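Local coordinates for arginyl-trna synthetase (PDB 1IQ0), which probably joins L-arginine to its cognate tRNA at the expense of ATP, as a monomeric class I aminoacyl-tRNA synthetase, at residues W170-A180 and R218-T226; E108-K116 and N147-A156. One frame throughout, in Å; residues are numbered along the deposited sequence.

In the fold
Both contacts belong to the class I catalytic domain and lie on the same side of the chain's centre, their own centres about 15 Å apart. Contact 2 comes first along the chain: it ties the loop after strand 104-108, with the start of the HIGH-region motif, to the end of the neighbouring parallel strand 141-149 and the first turn of helix 154-165. Contact 1 follows, packing the start of helix 176-189 against helix 213-229. Q223 of that second helix joins the two, its NE2 probably hydrogen-bonded to the backbone oxygens of N113 and K116. The signature loop thus lies at the C-terminal ends of parallel strands 104-108 and 141-149, held to helix 213-229 through Q223.

Contact 1 (W170-A180 and R218-T226); sequences WDGKEKYDHFA and RILLAQMAT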
loop_
_atom_site.group_PDB
_atom_site.type_symbol
_atom_site.label_atom_id
_atom_site.label_comp_id
_atom_site.label_asym_id
_atom_site.label_seq_id
_atom_site.Cartn_x
_atom_site.Cartn_y
_atom_site.Cartn_z
ATOM N N TRP A 170 25.144 -25.985 5.505
ATOM C CA TRP A 170 23.715 -26.117 5.246
ATOM C C TRP A 170 23.311 -27.583 5.087
ATOM O O TRP A 170 23.926 -28.320 4.314
ATOM C CB TRP A 170 23.354 -25.327 3.989
ATOM C CG TRP A 170 21.913 -25.401 3.618
ATOM C CD1 TRP A 170 20.844 -25.189 4.439
ATOM C CD2 TRP A 170 21.378 -25.657 2.316
ATOM N NE1 TRP A 170 19.673 -25.293 3.727
ATOM C CE2 TRP A 170 19.972 -25.579 2.420
ATOM C CE3 TRP A 170 21.951 -25.943 1.069
ATOM C CZ2 TRP A 170 19.126 -25.776 1.325
ATOM C CZ3 TRP A 170 21.109 -26.140 -0.024
ATOM C CH2 TRP A 170 19.711 -26.054 0.114
ATOM N N ASP A 171 22.274 -27.997 5.812
ATOM C CA ASP A 171 21.809 -29.379 5.753
ATOM C C ASP A 171 21.009 -29.696 4.493
ATOM O O ASP A 171 20.586 -30.832 4.293
ATOM C CB ASP A 171 20.980 -29.720 7.000
ATOM C CG ASP A 171 19.607 -29.063 7.001
ATOM O OD1 ASP A 171 18.925 -29.137 8.046
ATOM O OD2 ASP A 171 19.204 -28.482 5.967
ATOM N N GLY A 172 20.795 -28.692 3.651
ATOM C CA GLY A 172 20.060 -28.908 2.417
ATOM C C GLY A 172 18.548 -28.966 2.543
ATOM O O GLY A 172 17.854 -29.086 1.534
ATOM N N LYS A 173 18.031 -28.874 3.764
ATOM C CA LYS A 173 16.588 -28.926 3.986
ATOM C C LYS A 173 16.014 -27.682 4.673
ATOM O O LYS A 173 14.942 -27.201 4.310
ATOM C CB LYS A 173 16.229 -30.179 4.795
ATOM C CG LYS A 173 16.481 -31.483 4.043
ATOM C CD LYS A 173 16.011 -32.701 4.832
ATOM C CE LYS A 173 16.883 -32.960 6.055
ATOM N NZ LYS A 173 18.284 -33.304 5.675
ATOM N N GLU A 174 16.720 -27.172 5.674
ATOM C CA GLU A 174 16.281 -25.981 6.395
ATOM C C GLU A 174 16.197 -24.777 5.440
ATOM O O GLU A 174 17.068 -24.597 4.589
ATOM C CB GLU A 174 17.269 -25.698 7.531
ATOM C CG GLU A 174 17.119 -24.356 8.218
ATOM C CD GLU A 174 18.062 -24.213 9.403
ATOM O OE1 GLU A 174 19.209 -24.691 9.311
ATOM O OE2 GLU A 174 17.666 -23.614 10.423
ATOM N N LYS A 175 15.142 -23.971 5.562
ATOM C CA LYS A 175 14.993 -22.795 4.700
ATOM C C LYS A 175 16.292 -22.009 4.877
ATOM O O LYS A 175 16.652 -21.626 5.989
ATOM C CB LYS A 175 13.780 -21.972 5.132
ATOM C CG LYS A 175 13.405 -20.873 4.147
ATOM C CD LYS A 175 11.934 -20.496 4.269
ATOM C CE LYS A 175 11.599 -19.267 3.426
ATOM N NZ LYS A 175 12.141 -18.005 4.034
ATOM N N TYR A 176 16.996 -21.777 3.781
ATOM C CA TYR A 176 18.295 -21.129 3.846
ATOM C C TYR A 176 18.451 -19.864 4.680
ATOM O O TYR A 176 19.438 -19.741 5.410
ATOM C CB TYR A 176 18.841 -20.894 2.437
ATOM C CG TYR A 176 20.340 -20.678 2.420
ATOM C CD1 TYR A 176 20.883 -19.396 2.480
ATOM C CD2 TYR A 176 21.221 -21.766 2.385
ATOM C CE1 TYR A 176 22.260 -19.198 2.506
ATOM C CE2 TYR A 176 22.597 -21.580 2.411
ATOM C CZ TYR A 176 23.111 -20.294 2.472
ATOM O OH TYR A 176 24.470 -20.102 2.503
ATOM N N ASP A 177 17.504 -18.932 4.604
ATOM C CA ASP A 177 17.663 -17.715 5.379
ATOM C C ASP A 177 17.479 -17.937 6.871
ATOM O O ASP A 177 17.921 -17.115 7.681
ATOM C CB ASP A 177 16.766 -16.581 4.841
ATOM C CG ASP A 177 15.291 -16.933 4.813
ATOM O OD1 ASP A 177 14.943 -18.131 4.714
ATOM O OD2 ASP A 177 14.479 -15.984 4.862
ATOM N N HIS A 178 16.840 -19.045 7.243
ATOM C CA HIS A 178 16.670 -19.372 8.659
ATOM C C HIS A 178 18.007 -19.924 9.159
ATOM O O HIS A 178 18.413 -19.679 10.291
ATOM C CB HIS A 178 15.567 -20.415 8.867
ATOM C CG HIS A 178 14.193 -19.826 8.917
ATOM N ND1 HIS A 178 13.491 -19.471 7.784
ATOM C CD2 HIS A 178 13.409 -19.486 9.966
ATOM C CE1 HIS A 178 12.336 -18.937 8.134
ATOM N NE2 HIS A 178 12.261 -18.934 9.453
ATOM N N PHE A 179 18.673 -20.675 8.292
ATOM C CA PHE A 179 19.986 -21.244 8.579
ATOM C C PHE A 179 20.960 -20.073 8.802
ATOM O O PHE A 179 21.735 -20.068 9.762
ATOM C CB PHE A 179 20.424 -22.100 7.382
ATOM C CG PHE A 179 21.879 -22.464 7.381
ATOM C CD1 PHE A 179 22.430 -23.214 8.417
ATOM C CD2 PHE A 179 22.695 -22.087 6.319
ATOM C CE1 PHE A 179 23.770 -23.584 8.394
ATOM C CE2 PHE A 179 24.039 -22.451 6.283
ATOM C CZ PHE A 179 24.580 -23.203 7.326
ATOM N N ALA A 180 20.894 -19.069 7.925
ATOM C CA ALA A 180 21.758 -17.893 8.042
ATOM C C ALA A 180 21.431 -17.126 9.316
ATOM O O ALA A 180 22.330 -16.661 10.020
ATOM C CB ALA A 180 21.580 -16.980 6.828
ATOM N N ARG A 218 22.011 -16.170 -2.158
ATOM C CA ARG A 218 21.420 -17.403 -1.628
ATOM C C ARG A 218 20.421 -17.081 -0.531
ATOM O O ARG A 218 19.352 -17.683 -0.456
ATOM C CB ARG A 218 22.486 -18.343 -1.049
ATOM C CG ARG A 218 23.428 -18.944 -2.072
ATOM C CD ARG A 218 24.313 -20.017 -1.437
ATOM N NE ARG A 218 23.541 -21.178 -0.984
ATOM C CZ ARG A 218 24.078 -22.285 -0.476
ATOM N NH1 ARG A 218 25.396 -22.391 -0.349
ATOM N NH2 ARG A 218 23.300 -23.292 -0.102
ATOM N N ILE A 219 20.781 -16.132 0.325
ATOM C CA ILE A 219 19.904 -15.733 1.410
ATOM C C ILE A 219 18.688 -15.008 0.841
ATOM O O ILE A 219 17.558 -15.284 1.244
ATOM C CB ILE A 219 20.645 -14.815 2.407
ATOM C CG1 ILE A 219 21.858 -15.561 2.981
ATOM C CG2 ILE A 219 19.703 -14.376 3.522
ATOM C CD1 ILE A 219 22.628 -14.776 4.039
ATOM N N LEU A 220 18.918 -14.102 -0.113
ATOM C CA LEU A 220 17.834 -13.342 -0.734
ATOM C C LEU A 220 16.791 -14.242 -1.413
ATOM O O LEU A 220 15.595 -13.985 -1.318
ATOM C CB LEU A 220 18.384 -12.335 -1.758
ATOM C CG LEU A 220 17.305 -11.628 -2.603
ATOM C CD1 LEU A 220 16.366 -10.838 -1.696
ATOM C CD2 LEU A 220 17.958 -10.715 -3.627
ATOM N N LEU A 221 17.237 -15.290 -2.096
ATOM C CA LEU A 221 16.300 -16.191 -2.754
ATOM C C LEU A 221 15.325 -16.815 -1.750
ATOM O O LEU A 221 14.135 -16.942 -2.039
ATOM C CB LEU A 221 17.055 -17.278 -3.524
ATOM C CG LEU A 221 17.681 -16.776 -4.840
ATOM C CD1 LEU A 221 18.540 -17.877 -5.479
ATOM C CD2 LEU A 221 16.571 -16.359 -5.799
ATOM N N ALA A 222 15.826 -17.180 -0.570
ATOM C CA ALA A 222 14.985 -17.771 0.471
ATOM C C ALA A 222 14.055 -16.718 1.081
ATOM O O ALA A 222 12.915 -17.016 1.435
ATOM C CB ALA A 222 15.856 -18.412 1.566
ATOM N N GLN A 223 14.536 -15.484 1.207
ATOM C CA GLN A 223 13.692 -14.425 1.748
ATOM C C GLN A 223 12.569 -14.181 0.752
ATOM O O GLN A 223 11.437 -13.885 1.131
ATOM C CB GLN A 223 14.464 -13.115 1.901
ATOM C CG GLN A 223 15.578 -13.111 2.914
ATOM C CD GLN A 223 16.263 -11.764 2.937
ATOM O OE1 GLN A 223 16.636 -11.245 1.890
ATOM N NE2 GLN A 223 16.424 -11.186 4.123
ATOM N N MET A 224 12.901 -14.303 -0.530
ATOM C CA MET A 224 11.936 -14.068 -1.595
ATOM C C MET A 224 10.789 -15.071 -1.580
ATOM O O MET A 224 9.704 -14.772 -2.077
ATOM C CB MET A 224 12.635 -14.082 -2.958
ATOM C CG MET A 224 11.791 -13.506 -4.087
ATOM S SD MET A 224 12.804 -13.005 -5.507
ATOM C CE MET A 224 13.902 -11.835 -4.720
ATOM N N ALA A 225 11.020 -16.255 -1.016
ATOM C CA ALA A 225 9.959 -17.257 -0.941
ATOM C C ALA A 225 8.880 -16.724 0.007
ATOM O O ALA A 225 7.685 -16.944 -0.201
ATOM C CB ALA A 225 10.513 -18.583 -0.431
ATOM N N THR A 226 9.316 -16.013 1.043
ATOM C CA THR A 226 8.406 -15.425 2.019
ATOM C C THR A 226 7.634 -14.261 1.373
ATOM O O THR A 226 6.424 -14.117 1.570
ATOM C CB THR A 226 9.184 -14.900 3.244
ATOM O OG1 THR A 226 10.003 -15.950 3.769
ATOM C CG2 THR A 226 8.227 -14.418 4.328
HETATM O O HOH W 1 11.957 -15.294 5.394
#
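Two helices of the catalytic domain meet here: segments 176-180 and 218-226 run with their N-to-C directions 121° apart and their axes 8.4 Å apart at closest approach, and the loop leading into the first helix adds W170 and K175. At one end the guanidinium of R218 lies over a face of the Y176 ring, the planes only 26° apart, with NH2 3.1 Å from CE2 of Y176. The R218 chain bends at chi3 (66°) to bring the group over the ring, and the edge of the guanidinium, through NH2, meets W170 obliquely, NH2 3.2 Å from CE3. Y176 also offers its ring edge to I219, CE1 to CG1 at 3.7 Å, while CD1 of I219 reaches CB of A180.

At the other end, the K175 side chain, bent only at its last torsion, donates hydrogen bonds from NZ to O of A222 (2.9 Å) and OG1 of T226 (3.0 Å). The lysine comes to the A222 carbonyl from above its plane; A225 N uses the opposite face. NZ also forms a salt bridge to OD1 of D177, on the syn lone pair, and another to D406 of helix 405-423, whose carboxylate accepts a hydrogen bond from T226. Water 1 donates to both OD2 of D177 and OG1 of T226. One ammonium therefore gathers two carboxylates, a hydroxyl and a helix carbonyl, and the acidic pair would be expected to keep it charged.

Contact 2 (E108-K116 and N147-A156); sequences EHTSVNPNK and NYIDDTGRQA
E108 ends its strand with its carboxylate alongside Y148, OE1 3.8 Å from CB of the tyrosine, while OE2 makes a salt bridge to K312. T110 then lays CB and CG2 against the side-chain amide of N147. At S111 the hydroxyl, set beside its own backbone N (chi1 -58°), takes the backbone N-H of Y148, OG to N 2.9 Å at 153°. CB of the serine lies at the edge of the Y148 ring, near its plane. Water 2 donates to Y148 O and weakly to V112 O, and accepts from D150 N. N113 stretches its amide across Q155, ND2 3.5 Å from CG, and water 4 donates to D150 OD2 and weakly to N113 OD1. P114, centre of an inverse gamma turn, presses CD against D150 O and CG against CG2 of I149. N115 packs CB 3.7 Å from CA of A156, and its ND2 makes a weak bond to Q155 O at 3.2 Å. Water 5 takes a hydrogen from that ND2 and gives one to Q155 OE1, which Y184 also engages. Direct bonds are few, so the HIGH-region loop is seated on strand and helix largely by packing and bridging waters.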
loop_
_atom_site.group_PDB
_atom_site.type_symbol
_atom_site.label_atom_id
_atom_site.label_comp_id
_atom_site.label_asym_id
_atom_site.label_seq_id
_atom_site.Cartn_x
_atom_site.Cartn_y
_atom_site.Cartn_z
ATOM N N GLU A 108 8.916 1.824 -3.577
ATOM C CA GLU A 108 9.955 0.982 -2.994
ATOM C C GLU A 108 9.471 0.458 -1.651
ATOM O O GLU A 108 9.053 1.223 -0.785
ATOM C CB GLU A 108 11.269 1.745 -2.769
ATOM C CG GLU A 108 12.299 0.868 -2.022
ATOM C CD GLU A 108 13.571 1.609 -1.616
ATOM O OE1 GLU A 108 14.057 1.363 -0.496
ATOM O OE2 GLU A 108 14.093 2.419 -2.409
ATOM N N HIS A 109 9.515 -0.854 -1.487
ATOM C CA HIS A 109 9.109 -1.455 -0.229
ATOM C C HIS A 109 9.866 -2.758 -0.017
ATOM O O HIS A 109 10.561 -3.224 -0.926
ATOM C CB HIS A 109 7.583 -1.642 -0.180
ATOM C CG HIS A 109 7.039 -2.651 -1.143
ATOM N ND1 HIS A 109 7.296 -4.000 -1.031
ATOM C CD2 HIS A 109 6.152 -2.521 -2.162
ATOM C CE1 HIS A 109 6.588 -4.658 -1.932
ATOM N NE2 HIS A 109 5.884 -3.786 -2.630
ATOM N N THR A 110 9.738 -3.319 1.184
ATOM C CA THR A 110 10.428 -4.541 1.592
ATOM C C THR A 110 11.870 -4.092 1.857
ATOM O O THR A 110 12.155 -3.550 2.924
ATOM C CB THR A 110 10.367 -5.636 0.500
ATOM O OG1 THR A 110 9.002 -5.847 0.112
ATOM C CG2 THR A 110 10.923 -6.967 1.040
ATOM N N SER A 111 12.770 -4.285 0.895
ATOM C CA SER A 111 14.155 -3.834 1.052
ATOM C C SER A 111 14.762 -4.143 2.411
ATOM O O SER A 111 15.227 -3.240 3.099
ATOM C CB SER A 111 14.235 -2.320 0.833
ATOM O OG SER A 111 13.757 -1.959 -0.446
ATOM N N VAL A 112 14.776 -5.406 2.802
ATOM C CA VAL A 112 15.332 -5.767 4.100
ATOM C C VAL A 112 16.768 -6.238 3.946
ATOM O O VAL A 112 17.179 -6.645 2.856
ATOM C CB VAL A 112 14.522 -6.909 4.761
ATOM C CG1 VAL A 112 13.063 -6.489 4.917
ATOM C CG2 VAL A 112 14.615 -8.167 3.916
ATOM N N ASN A 113 17.537 -6.166 5.029
ATOM C CA ASN A 113 18.908 -6.635 4.978
ATOM C C ASN A 113 18.855 -8.099 4.561
ATOM O O ASN A 113 18.109 -8.891 5.139
ATOM C CB ASN A 113 19.579 -6.485 6.344
ATOM C CG ASN A 113 19.971 -5.049 6.637
ATOM O OD1 ASN A 113 20.501 -4.360 5.773
ATOM N ND2 ASN A 113 19.720 -4.599 7.859
ATOM N N PRO A 114 19.623 -8.473 3.527
ATOM C CA PRO A 114 19.624 -9.866 3.065
ATOM C C PRO A 114 20.577 -10.725 3.892
ATOM O O PRO A 114 21.507 -11.313 3.354
ATOM C CB PRO A 114 20.061 -9.741 1.611
ATOM C CG PRO A 114 21.048 -8.589 1.670
ATOM C CD PRO A 114 20.363 -7.596 2.598
ATOM N N ASN A 115 20.326 -10.816 5.194
ATOM C CA ASN A 115 21.215 -11.560 6.077
ATOM C C ASN A 115 20.543 -12.590 6.989
ATOM O O ASN A 115 21.223 -13.285 7.738
ATOM C CB ASN A 115 22.002 -10.560 6.928
ATOM C CG ASN A 115 21.126 -9.852 7.939
ATOM O OD1 ASN A 115 19.977 -9.507 7.645
ATOM N ND2 ASN A 115 21.662 -9.627 9.139
ATOM N N LYS A 116 19.217 -12.687 6.927
ATOM C CA LYS A 116 18.456 -13.639 7.748
ATOM C C LYS A 116 16.969 -13.579 7.383
ATOM O O LYS A 116 16.559 -12.729 6.595
ATOM C CB LYS A 116 18.651 -13.339 9.242
ATOM C CG LYS A 116 18.124 -11.983 9.717
ATOM C CD LYS A 116 18.628 -11.699 11.131
ATOM C CE LYS A 116 17.697 -10.785 11.920
ATOM N NZ LYS A 116 17.515 -9.454 11.309
ATOM N N ASN A 147 12.687 -3.223 -5.150
ATOM C CA ASN A 147 13.142 -3.806 -3.892
ATOM C C ASN A 147 14.658 -3.561 -3.827
ATOM O O ASN A 147 15.411 -4.078 -4.651
ATOM C CB ASN A 147 12.824 -5.306 -3.860
ATOM C CG ASN A 147 13.120 -5.947 -2.507
ATOM O OD1 ASN A 147 12.776 -7.110 -2.270
ATOM N ND2 ASN A 147 13.758 -5.197 -1.618
ATOM N N TYR A 148 15.091 -2.746 -2.864
ATOM C CA TYR A 148 16.504 -2.398 -2.700
ATOM C C TYR A 148 17.242 -3.454 -1.891
ATOM O O TYR A 148 16.840 -3.774 -0.779
ATOM C CB TYR A 148 16.632 -1.034 -2.008
ATOM C CG TYR A 148 18.025 -0.715 -1.500
ATOM C CD1 TYR A 148 19.089 -0.534 -2.387
ATOM C CD2 TYR A 148 18.281 -0.617 -0.130
ATOM C CE1 TYR A 148 20.380 -0.265 -1.924
ATOM C CE2 TYR A 148 19.565 -0.347 0.347
ATOM C CZ TYR A 148 20.610 -0.172 -0.559
ATOM O OH TYR A 148 21.873 0.114 -0.101
ATOM N N ILE A 149 18.326 -3.981 -2.453
ATOM C CA ILE A 149 19.106 -5.025 -1.795
ATOM C C ILE A 149 20.465 -4.486 -1.325
ATOM O O ILE A 149 21.351 -4.223 -2.134
ATOM C CB ILE A 149 19.336 -6.225 -2.763
ATOM C CG1 ILE A 149 18.025 -6.599 -3.474
ATOM C CG2 ILE A 149 19.870 -7.430 -1.992
ATOM C CD1 ILE A 149 16.889 -7.059 -2.540
ATOM N N ASP A 150 20.617 -4.317 -0.015
ATOM C CA ASP A 150 21.866 -3.808 0.555
ATOM C C ASP A 150 22.840 -4.984 0.706
ATOM O O ASP A 150 23.056 -5.496 1.801
ATOM C CB ASP A 150 21.592 -3.161 1.923
ATOM C CG ASP A 150 22.812 -2.415 2.480
ATOM O OD1 ASP A 150 23.890 -2.506 1.876
ATOM O OD2 ASP A 150 22.696 -1.741 3.528
ATOM N N ASP A 151 23.428 -5.411 -0.402
ATOM C CA ASP A 151 24.337 -6.547 -0.372
ATOM C C ASP A 151 25.750 -6.257 0.130
ATOM O O ASP A 151 26.566 -7.167 0.184
ATOM C CB ASP A 151 24.423 -7.189 -1.758
ATOM C CG ASP A 151 25.007 -6.256 -2.791
ATOM O OD1 ASP A 151 25.751 -6.739 -3.669
ATOM O OD2 ASP A 151 24.711 -5.043 -2.728
ATOM N N THR A 152 26.039 -5.008 0.494
ATOM C CA THR A 152 27.365 -4.657 0.995
ATOM C C THR A 152 27.273 -4.181 2.439
ATOM O O THR A 152 28.220 -3.603 2.974
ATOM C CB THR A 152 28.016 -3.512 0.171
ATOM O OG1 THR A 152 27.278 -2.300 0.365
ATOM C CG2 THR A 152 28.031 -3.852 -1.304
ATOM N N GLY A 153 26.135 -4.431 3.074
ATOM C CA GLY A 153 25.951 -3.964 4.440
ATOM C C GLY A 153 26.633 -4.783 5.515
ATOM O O GLY A 153 26.881 -5.972 5.346
ATOM N N ARG A 154 26.937 -4.131 6.632
ATOM C CA ARG A 154 27.574 -4.802 7.753
ATOM C C ARG A 154 26.725 -5.977 8.234
ATOM O O ARG A 154 27.262 -6.997 8.661
ATOM C CB ARG A 154 27.796 -3.827 8.913
ATOM C CG ARG A 154 28.371 -4.505 10.154
ATOM C CD ARG A 154 28.623 -3.535 11.299
ATOM N NE ARG A 154 30.018 -3.108 11.365
ATOM C CZ ARG A 154 30.585 -2.269 10.507
ATOM N NH1 ARG A 154 29.876 -1.762 9.509
ATOM N NH2 ARG A 154 31.861 -1.933 10.646
ATOM N N GLN A 155 25.401 -5.841 8.167
ATOM C CA GLN A 155 24.530 -6.926 8.612
ATOM C C GLN A 155 24.754 -8.189 7.789
ATOM O O GLN A 155 24.766 -9.294 8.335
ATOM C CB GLN A 155 23.060 -6.500 8.559
ATOM C CG GLN A 155 22.726 -5.396 9.553
ATOM C CD GLN A 155 23.237 -5.704 10.956
ATOM O OE1 GLN A 155 22.812 -6.673 11.590
ATOM N NE2 GLN A 155 24.165 -4.880 11.443
ATOM N N ALA A 156 24.941 -8.030 6.483
ATOM C CA ALA A 156 25.193 -9.174 5.613
ATOM C C ALA A 156 26.602 -9.707 5.888
ATOM O O ALA A 156 26.854 -10.912 5.817
ATOM C CB ALA A 156 25.070 -8.766 4.152
HETATM O O HOH W 2 18.138 -4.292 1.622
HETATM O O HOH W 3 23.255 -5.881 4.721
HETATM O O HOH W 4 20.381 -1.125 4.876
HETATM O O HOH W 5 20.692 -7.769 10.888
#